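Local coordinates for protein bacterioferritin (Mycobacterium tuberculosis, PDB 3UOI) that probably oxidises ferrous iron with dioxygen and stores the ferric product as a mineral core inside a 24-subunit, heme-binding shell, at residues T40-A43 with A44-A48; K113-T116 with T117-V120; N14-L17 with T18-T22; G82-L85 with R86-F89. All coordinates share one frame; numbering follows the deposited sequence.

Contact 1 of 4, residues T40-A43 with A44-A48; sequences TELA and AHTRA
Leu-42 and Thr-46 meet one turn apart in the first turns of helix 40-66, part of the ferritin-like four-helix bundle. The backbone bonds here are uneven. Thr-46 N donates to Leu-42 O at 3.0 Å, and the bond is nearly straight (170° at the hydrogen). Arg-47 N reaches Ala-43 O at 2.9 Å, but comes in above the carbonyl plane. At the very start of the helix, Ala-44 N and Thr-40 O are 3.4 Å apart, a weak bond. The polar side chains find their partners in other ways. Thr-40 OG1 donates to Glu-41 OE2 at 3.0 Å, on the lone pair turned away from the other carboxylate oxygen. Thr-46 keeps OG1 beside its own backbone N (chi1 -53°), and this hydroxyl is satisfied by Gln-34 OE1 on helix 7-36. The same OG1 lies 4.0 Å from Leu-42 CG, where the two side chains pass at a slant. The imidazole of His-45 turns off the helix and stacks with the ring of Tyr-135, while Arg-47, a heme-pocket residue, runs extended from CG to NE, away from residues 40-43, and carries its guanidinium across to another chain. There Arg-47 NH1 makes a salt bridge with Glu-58 OE2 of a neighbouring subunit.

Contact 2 of 4, residues K113-T116 with T117-V120; sequences KQDT and TSAV
The Asp-115 carboxylate meets Ser-118 with both oxygens. Asp-115 is the N-cap of helix 116-146. Ser-118 N sits above the carboxylate plane, 46° out of it, and donates to Asp-115 OD1 at 3.0 Å. The other oxygen, Asp-115 OD2, takes the Ser-118 hydroxyl. That OG to OD2 distance is very short, so its exact length is doubtful. Asp-115 has its CG anti to the backbone N (chi1 -177°), which swings the carboxylate over the first turn. The serine hydroxyl also bonds to Arg-63 NE, and Arg-63 adds a long, weak ion pair to the Asp-115 carboxylate. Ordinary helical bonds follow: Ala-119 N to Asp-115 O at 3.3 Å, and Val-120 N to Thr-116 O at 2.9 Å. Just before the cap, helix 85-112 ends in a Schellman motif with Gln-114, at positive phi, as its C-prime residue; only residues 113-115 separate the two helices. Thr-117 points its hydroxyl to Glu-130 of a neighbouring subunit. Two waters finish the helix start. One donates to Asp-115 OD1 at 2.8 Å and accepts from Thr-117 N at 3.2 Å. The second links the two threonine hydroxyls, lying 3.2 Å from Thr-116 OG1 and donating to Thr-117 OG1 at 2.8 Å.

Contact 3 of 4, residues N14-L17 with T18-T22; sequences NEQL and TSELT
Gln-16 and Glu-20 are joined by a side-chain hydrogen bond in helix 7-36, in the buried middle of the ferritin-like bundle. Gln-16 NE2 donates to Glu-20 OE1 at 2.9 Å. The carboxylate oxygen lies in the amide plane of Gln-16, but the amide nitrogen stands 56° out of the carboxylate plane, and the two flat groups are 76° apart. Both chains bend at chi2 to meet. Arg-102 NH2 holds Gln-16 OE1, which fixes the amide with its nitrogen toward the glutamate. The backbone bonds are regular, among them Glu-20 N to Gln-16 O at 2.9 Å and Leu-21 N to Leu-17 O at 3.0 Å. Thr-18, whose OG1 bonds to Arg-75, has two donors from Thr-22 at its O: the backbone N and OG1, the latter at 2.6 Å. Apolar contact is made by Leu-17 and Leu-21, with CD1 of Leu-17 4.0 Å from CG of Leu-21; Leu-21 also touches the heme. Glu-20, a predicted iron ligand, lies beside His-56 and close to the carboxylate of Glu-53, another predicted ligand. Gln-16 is therefore probably a second-shell residue that, backed by Arg-102, helps hold the Glu-20 carboxylate in place beside that of Glu-53.

Contact 4 of 4, residues G82-L85 with R86-F89; sequences GQTL and REQF
Glu-87 folds back against Thr-84 and Gln-83, and Gln-88 against Gly-82, at the start of helix 85-112. The Glu-87 chain is extended beyond CG and slants past the Thr-84 hydroxyl, with its CG 3.1 Å from Thr-84 OG1. Its carboxylate then receives Gln-83 N at OE1, at 3.1 Å and almost straight (174° at the hydrogen). The donor stands well above the carboxylate plane. Thr-84 OG1 sits between its own backbone N and carbonyl carbon (chi1 60°), where it accepts Glu-87 N at 3.3 Å. Gln-88, the next residue, reaches back to Gly-82. Its amide NE2 gives a 2.8 Å bond to Gly-82 O, tilted from both the amide and the carbonyl planes. Gln-88 CG comes within 3.4 Å of Gly-82 CA, a close fit over the glycine backbone. The other end of this amide, OE1, is held by Gln-34 of helix 7-36. Leu-85 is buried, and its CB is 4.4 Å from CE2 of Phe-89, a loose contact. The Phe-89 ring passes obliquely by Leu-85 O and packs on Leu-136 and Gln-139. Arg-86 leads away from residues 82-85 to helix 116-146, where its NH2 makes a salt bridge with Asp-144 OD1. Thr-84 is the N-cap of helix 85-112. Beside this cap, Glu-87 and Gln-88 bind the preceding loop, at the start of a helix of the ferritin-like bundle.

Contacts 1 and 4 are direct neighbours, with centres 14 Å apart. Leu-42 CD2 lies 3.9 Å from Leu-85 CD2, and Leu-42 CD1 lies 4.0 Å from Phe-89 CZ, so the starts of helices 40-66 and 85-112 pack together. Contact 2 lies at the far end of the bundle, its centre about 34 Å from that of contact 1 and 36 Å from that of contact 4. Contact 3 is nearer the middle, with its centre 18 Å from that of contact 2. Heme is touched by contact 1 through Arg-47 and by contact 3 through Leu-21. Glu-20 brings contact 3 into the predicted ferroxidase site, while His-45 and Phe-89 approach His-132, a predicted iron ligand, to about 5 and 7 Å between side chains.

Contact 1 of 4, residues T40-A43 with A44-A48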
# COMPACT_ATOMS: atom_id res chain seq x y z
N THR A 40 -25.34 -5.18 33.53
CA THR A 40 -24.08 -5.54 32.88
C THR A 40 -23.05 -4.45 32.87
O THR A 40 -21.93 -4.72 33.08
CB THR A 40 -24.23 -6.05 31.45
OG1 THR A 40 -24.93 -5.10 30.67
CG2 THR A 40 -24.93 -7.36 31.43
N GLU A 41 -23.44 -3.22 32.63
CA GLU A 41 -22.46 -2.19 32.48
C GLU A 41 -21.64 -1.95 33.75
O GLU A 41 -20.48 -1.77 33.69
CB GLU A 41 -23.06 -0.94 31.86
CG GLU A 41 -23.95 -1.15 30.61
CD GLU A 41 -23.25 -1.79 29.39
OE1 GLU A 41 -22.63 -1.09 28.60
OE2 GLU A 41 -23.37 -3.01 29.21
N LEU A 42 -22.30 -2.00 34.90
CA LEU A 42 -21.68 -1.95 36.20
C LEU A 42 -20.80 -3.17 36.49
O LEU A 42 -19.78 -3.03 37.06
CB LEU A 42 -22.73 -1.82 37.29
CG LEU A 42 -22.25 -1.95 38.73
CD1 LEU A 42 -21.57 -0.67 39.20
CD2 LEU A 42 -23.32 -2.40 39.66
N ALA A 43 -21.24 -4.35 36.09
CA ALA A 43 -20.55 -5.59 36.35
C ALA A 43 -19.15 -5.63 35.74
O ALA A 43 -18.32 -6.27 36.24
CB ALA A 43 -21.36 -6.73 35.86
N ALA A 44 -18.95 -4.98 34.61
CA ALA A 44 -17.67 -4.89 34.00
C ALA A 44 -16.75 -4.04 34.85
O ALA A 44 -15.59 -4.31 34.95
CB ALA A 44 -17.77 -4.36 32.66
N HIS A 45 -17.29 -2.98 35.41
CA HIS A 45 -16.48 -2.17 36.27
C HIS A 45 -16.06 -2.95 37.50
O HIS A 45 -14.91 -3.05 37.79
CB HIS A 45 -17.16 -0.90 36.69
CG HIS A 45 -16.26 0.01 37.45
ND1 HIS A 45 -15.92 -0.21 38.76
CD2 HIS A 45 -15.59 1.11 37.07
CE1 HIS A 45 -15.09 0.73 39.16
NE2 HIS A 45 -14.88 1.55 38.16
N THR A 46 -17.03 -3.58 38.14
CA THR A 46 -16.81 -4.37 39.32
C THR A 46 -15.81 -5.50 39.02
O THR A 46 -15.04 -5.82 39.82
CB THR A 46 -18.09 -4.92 39.94
OG1 THR A 46 -19.05 -3.89 40.19
CG2 THR A 46 -17.77 -5.55 41.23
N ARG A 47 -15.87 -6.07 37.84
CA ARG A 47 -14.96 -7.15 37.40
C ARG A 47 -13.51 -6.72 37.33
O ARG A 47 -12.65 -7.42 37.72
CB ARG A 47 -15.34 -7.61 36.00
CG ARG A 47 -14.68 -8.85 35.51
CD ARG A 47 -15.17 -9.24 34.17
NE ARG A 47 -14.43 -10.35 33.63
CZ ARG A 47 -14.75 -11.59 33.82
NH1 ARG A 47 -15.82 -11.87 34.47
NH2 ARG A 47 -14.01 -12.55 33.33
N ALA A 48 -13.33 -5.54 36.81
CA ALA A 48 -12.06 -4.86 36.65
C ALA A 48 -11.51 -4.62 38.03
O ALA A 48 -10.35 -4.65 38.23
CB ALA A 48 -12.23 -3.59 35.92

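Contact 2 of 4, residues K113-T116 with T117-V120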
# COMPACT_ATOMS: atom_id res chain seq x y z
N LYS A 113 11.30 0.15 59.95
CA LYS A 113 12.10 -1.07 59.82
C LYS A 113 13.10 -1.04 58.72
O LYS A 113 13.65 -2.04 58.43
CB LYS A 113 11.23 -2.27 59.59
CG LYS A 113 10.06 -2.31 60.41
CD LYS A 113 10.42 -2.20 61.80
CE LYS A 113 9.29 -2.62 62.68
NZ LYS A 113 9.77 -3.28 63.84
N GLN A 114 13.27 0.10 58.07
CA GLN A 114 14.14 0.30 56.93
C GLN A 114 13.87 -0.59 55.68
O GLN A 114 14.73 -1.03 55.04
CB GLN A 114 15.59 0.26 57.37
CG GLN A 114 15.84 1.27 58.39
CD GLN A 114 17.29 1.45 58.79
OE1 GLN A 114 18.18 0.74 58.38
NE2 GLN A 114 17.49 2.41 59.68
N ASP A 115 12.60 -0.77 55.35
CA ASP A 115 12.20 -1.57 54.21
C ASP A 115 11.37 -0.70 53.28
O ASP A 115 10.19 -0.66 53.37
CB ASP A 115 11.36 -2.75 54.65
CG ASP A 115 11.00 -3.61 53.51
OD1 ASP A 115 11.12 -3.09 52.45
OD2 ASP A 115 10.64 -4.74 53.66
N THR A 116 12.05 0.07 52.46
CA THR A 116 11.35 1.03 51.63
C THR A 116 10.60 0.38 50.49
O THR A 116 9.61 0.83 50.03
CB THR A 116 12.23 2.16 51.21
OG1 THR A 116 13.47 1.65 50.79
CG2 THR A 116 12.45 3.13 52.38
N THR A 117 11.13 -0.69 50.01
CA THR A 117 10.49 -1.32 48.93
C THR A 117 9.10 -1.79 49.36
O THR A 117 8.15 -1.52 48.66
CB THR A 117 11.34 -2.42 48.37
OG1 THR A 117 12.60 -1.88 48.01
CG2 THR A 117 10.72 -3.00 47.15
N SER A 118 8.99 -2.44 50.51
CA SER A 118 7.69 -2.88 50.96
C SER A 118 6.75 -1.73 51.24
O SER A 118 5.65 -1.75 50.84
CB SER A 118 7.78 -3.80 52.15
OG SER A 118 8.75 -4.77 52.03
N ALA A 119 7.25 -0.70 51.88
CA ALA A 119 6.43 0.43 52.20
C ALA A 119 5.90 0.98 50.87
O ALA A 119 4.79 1.36 50.80
CB ALA A 119 7.16 1.45 52.92
N VAL A 120 6.75 1.00 49.86
CA VAL A 120 6.38 1.56 48.58
C VAL A 120 5.27 0.78 47.90
O VAL A 120 4.31 1.33 47.45
CB VAL A 120 7.58 1.86 47.65
CG1 VAL A 120 7.13 2.27 46.29
CG2 VAL A 120 8.38 2.96 48.21
O HOH W 1 13.54 -2.52 51.13
O HOH W 2 12.86 0.93 47.73

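Contact 3 of 4, residues N14-L17 with T18-T22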
# COMPACT_ATOMS: atom_id res chain seq x y z
N ASN A 14 1.45 -10.54 54.71
CA ASN A 14 0.55 -11.68 54.66
C ASN A 14 -0.87 -11.32 55.04
O ASN A 14 -1.79 -11.88 54.57
CB ASN A 14 1.05 -12.88 55.42
CG ASN A 14 1.82 -13.80 54.57
OD1 ASN A 14 1.31 -14.31 53.62
ND2 ASN A 14 3.04 -14.03 54.93
N GLU A 15 -0.98 -10.38 55.95
CA GLU A 15 -2.24 -9.89 56.37
C GLU A 15 -2.94 -9.22 55.20
O GLU A 15 -4.08 -9.38 55.01
CB GLU A 15 -2.06 -8.86 57.47
CG GLU A 15 -2.22 -9.37 58.83
CD GLU A 15 -2.16 -8.27 59.84
OE1 GLU A 15 -1.21 -8.25 60.59
OE2 GLU A 15 -3.07 -7.44 59.85
N GLN A 16 -2.19 -8.40 54.48
CA GLN A 16 -2.69 -7.65 53.35
C GLN A 16 -3.01 -8.59 52.23
O GLN A 16 -3.97 -8.40 51.54
CB GLN A 16 -1.80 -6.50 52.97
CG GLN A 16 -2.30 -5.63 51.87
CD GLN A 16 -3.61 -4.93 52.16
OE1 GLN A 16 -3.96 -4.67 53.28
NE2 GLN A 16 -4.32 -4.65 51.12
N LEU A 17 -2.20 -9.61 52.07
CA LEU A 17 -2.42 -10.59 51.06
C LEU A 17 -3.74 -11.28 51.31
O LEU A 17 -4.51 -11.43 50.43
CB LEU A 17 -1.29 -11.61 51.06
CG LEU A 17 -1.54 -12.86 50.22
CD1 LEU A 17 -1.95 -12.51 48.81
CD2 LEU A 17 -0.37 -13.75 50.18
N THR A 18 -4.00 -11.66 52.55
CA THR A 18 -5.23 -12.33 52.91
C THR A 18 -6.42 -11.38 52.55
O THR A 18 -7.41 -11.78 51.99
CB THR A 18 -5.22 -12.76 54.41
OG1 THR A 18 -4.49 -13.97 54.59
CG2 THR A 18 -6.60 -12.94 54.97
N SER A 19 -6.23 -10.12 52.84
CA SER A 19 -7.21 -9.13 52.53
C SER A 19 -7.52 -9.08 51.00
O SER A 19 -8.64 -9.03 50.62
CB SER A 19 -6.70 -7.77 52.99
OG SER A 19 -7.65 -6.80 52.87
N GLU A 20 -6.46 -9.10 50.20
CA GLU A 20 -6.60 -9.06 48.75
C GLU A 20 -7.35 -10.28 48.24
O GLU A 20 -8.18 -10.17 47.34
CB GLU A 20 -5.22 -8.97 48.08
CG GLU A 20 -4.43 -7.73 48.46
CD GLU A 20 -5.13 -6.45 48.08
OE1 GLU A 20 -4.57 -5.36 48.33
OE2 GLU A 20 -6.25 -6.52 47.52
N LEU A 21 -7.06 -11.44 48.82
CA LEU A 21 -7.72 -12.64 48.40
C LEU A 21 -9.22 -12.54 48.71
O LEU A 21 -10.02 -12.93 47.93
CB LEU A 21 -7.07 -13.82 49.06
CG LEU A 21 -5.64 -14.00 48.66
CD1 LEU A 21 -5.19 -15.16 49.33
CD2 LEU A 21 -5.57 -14.22 47.24
N THR A 22 -9.56 -12.00 49.85
CA THR A 22 -10.96 -11.86 50.21
C THR A 22 -11.66 -10.93 49.22
O THR A 22 -12.73 -11.20 48.76
CB THR A 22 -11.02 -11.32 51.63
OG1 THR A 22 -9.94 -11.86 52.36
CG2 THR A 22 -12.28 -11.63 52.32

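Contact 4 of 4, residues G82-L85 with R86-F89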
# COMPACT_ATOMS: atom_id res chain seq x y z
N GLY A 82 -23.55 -8.67 49.14
CA GLY A 82 -24.72 -7.86 48.99
C GLY A 82 -25.85 -8.42 48.15
O GLY A 82 -25.66 -8.97 47.12
N GLN A 83 -27.04 -8.28 48.68
CA GLN A 83 -28.20 -8.80 48.04
C GLN A 83 -28.95 -7.70 47.27
O GLN A 83 -29.99 -7.91 46.73
CB GLN A 83 -29.05 -9.62 49.01
CG GLN A 83 -28.65 -11.12 49.18
CD GLN A 83 -28.48 -11.94 47.85
OE1 GLN A 83 -29.09 -11.65 46.85
NE2 GLN A 83 -27.66 -12.97 47.89
N THR A 84 -28.36 -6.52 47.30
CA THR A 84 -28.76 -5.38 46.51
C THR A 84 -27.54 -4.61 46.04
O THR A 84 -26.48 -4.88 46.50
CB THR A 84 -29.78 -4.45 47.20
OG1 THR A 84 -29.25 -3.91 48.40
CG2 THR A 84 -31.02 -5.14 47.49
N LEU A 85 -27.69 -3.72 45.08
CA LEU A 85 -26.56 -2.97 44.60
C LEU A 85 -26.03 -2.13 45.74
O LEU A 85 -24.85 -2.13 45.99
CB LEU A 85 -26.91 -2.07 43.41
CG LEU A 85 -27.12 -2.63 42.00
CD1 LEU A 85 -26.96 -1.59 40.93
CD2 LEU A 85 -26.27 -3.82 41.72
N ARG A 86 -26.93 -1.49 46.48
CA ARG A 86 -26.57 -0.65 47.60
C ARG A 86 -25.85 -1.41 48.69
O ARG A 86 -24.85 -0.99 49.10
CB ARG A 86 -27.79 0.06 48.18
CG ARG A 86 -27.54 0.85 49.44
CD ARG A 86 -28.76 1.45 49.97
NE ARG A 86 -29.21 2.57 49.21
CZ ARG A 86 -28.77 3.81 49.32
NH1 ARG A 86 -27.83 4.14 50.16
NH2 ARG A 86 -29.27 4.73 48.56
N GLU A 87 -26.31 -2.57 49.09
CA GLU A 87 -25.56 -3.35 50.05
C GLU A 87 -24.19 -3.75 49.47
O GLU A 87 -23.28 -3.84 50.18
CB GLU A 87 -26.25 -4.62 50.52
CG GLU A 87 -27.61 -4.49 51.02
CD GLU A 87 -28.22 -5.82 51.37
OE1 GLU A 87 -27.55 -6.83 51.34
OE2 GLU A 87 -29.41 -5.85 51.67
N GLN A 88 -24.13 -4.05 48.18
CA GLN A 88 -22.88 -4.47 47.52
C GLN A 88 -21.77 -3.43 47.53
O GLN A 88 -20.69 -3.70 47.93
CB GLN A 88 -23.15 -4.98 46.11
CG GLN A 88 -23.56 -6.38 46.10
CD GLN A 88 -23.99 -6.91 44.76
OE1 GLN A 88 -23.97 -6.23 43.78
NE2 GLN A 88 -24.34 -8.14 44.74
N PHE A 89 -22.11 -2.21 47.19
CA PHE A 89 -21.20 -1.10 47.32
C PHE A 89 -20.79 -0.92 48.78
O PHE A 89 -19.68 -0.58 49.04
CB PHE A 89 -21.84 0.20 46.87
CG PHE A 89 -22.15 0.26 45.45
CD1 PHE A 89 -21.29 -0.18 44.51
CD2 PHE A 89 -23.34 0.83 45.02
CE1 PHE A 89 -21.61 -0.09 43.19
CE2 PHE A 89 -23.64 0.90 43.72
CZ PHE A 89 -22.79 0.43 42.81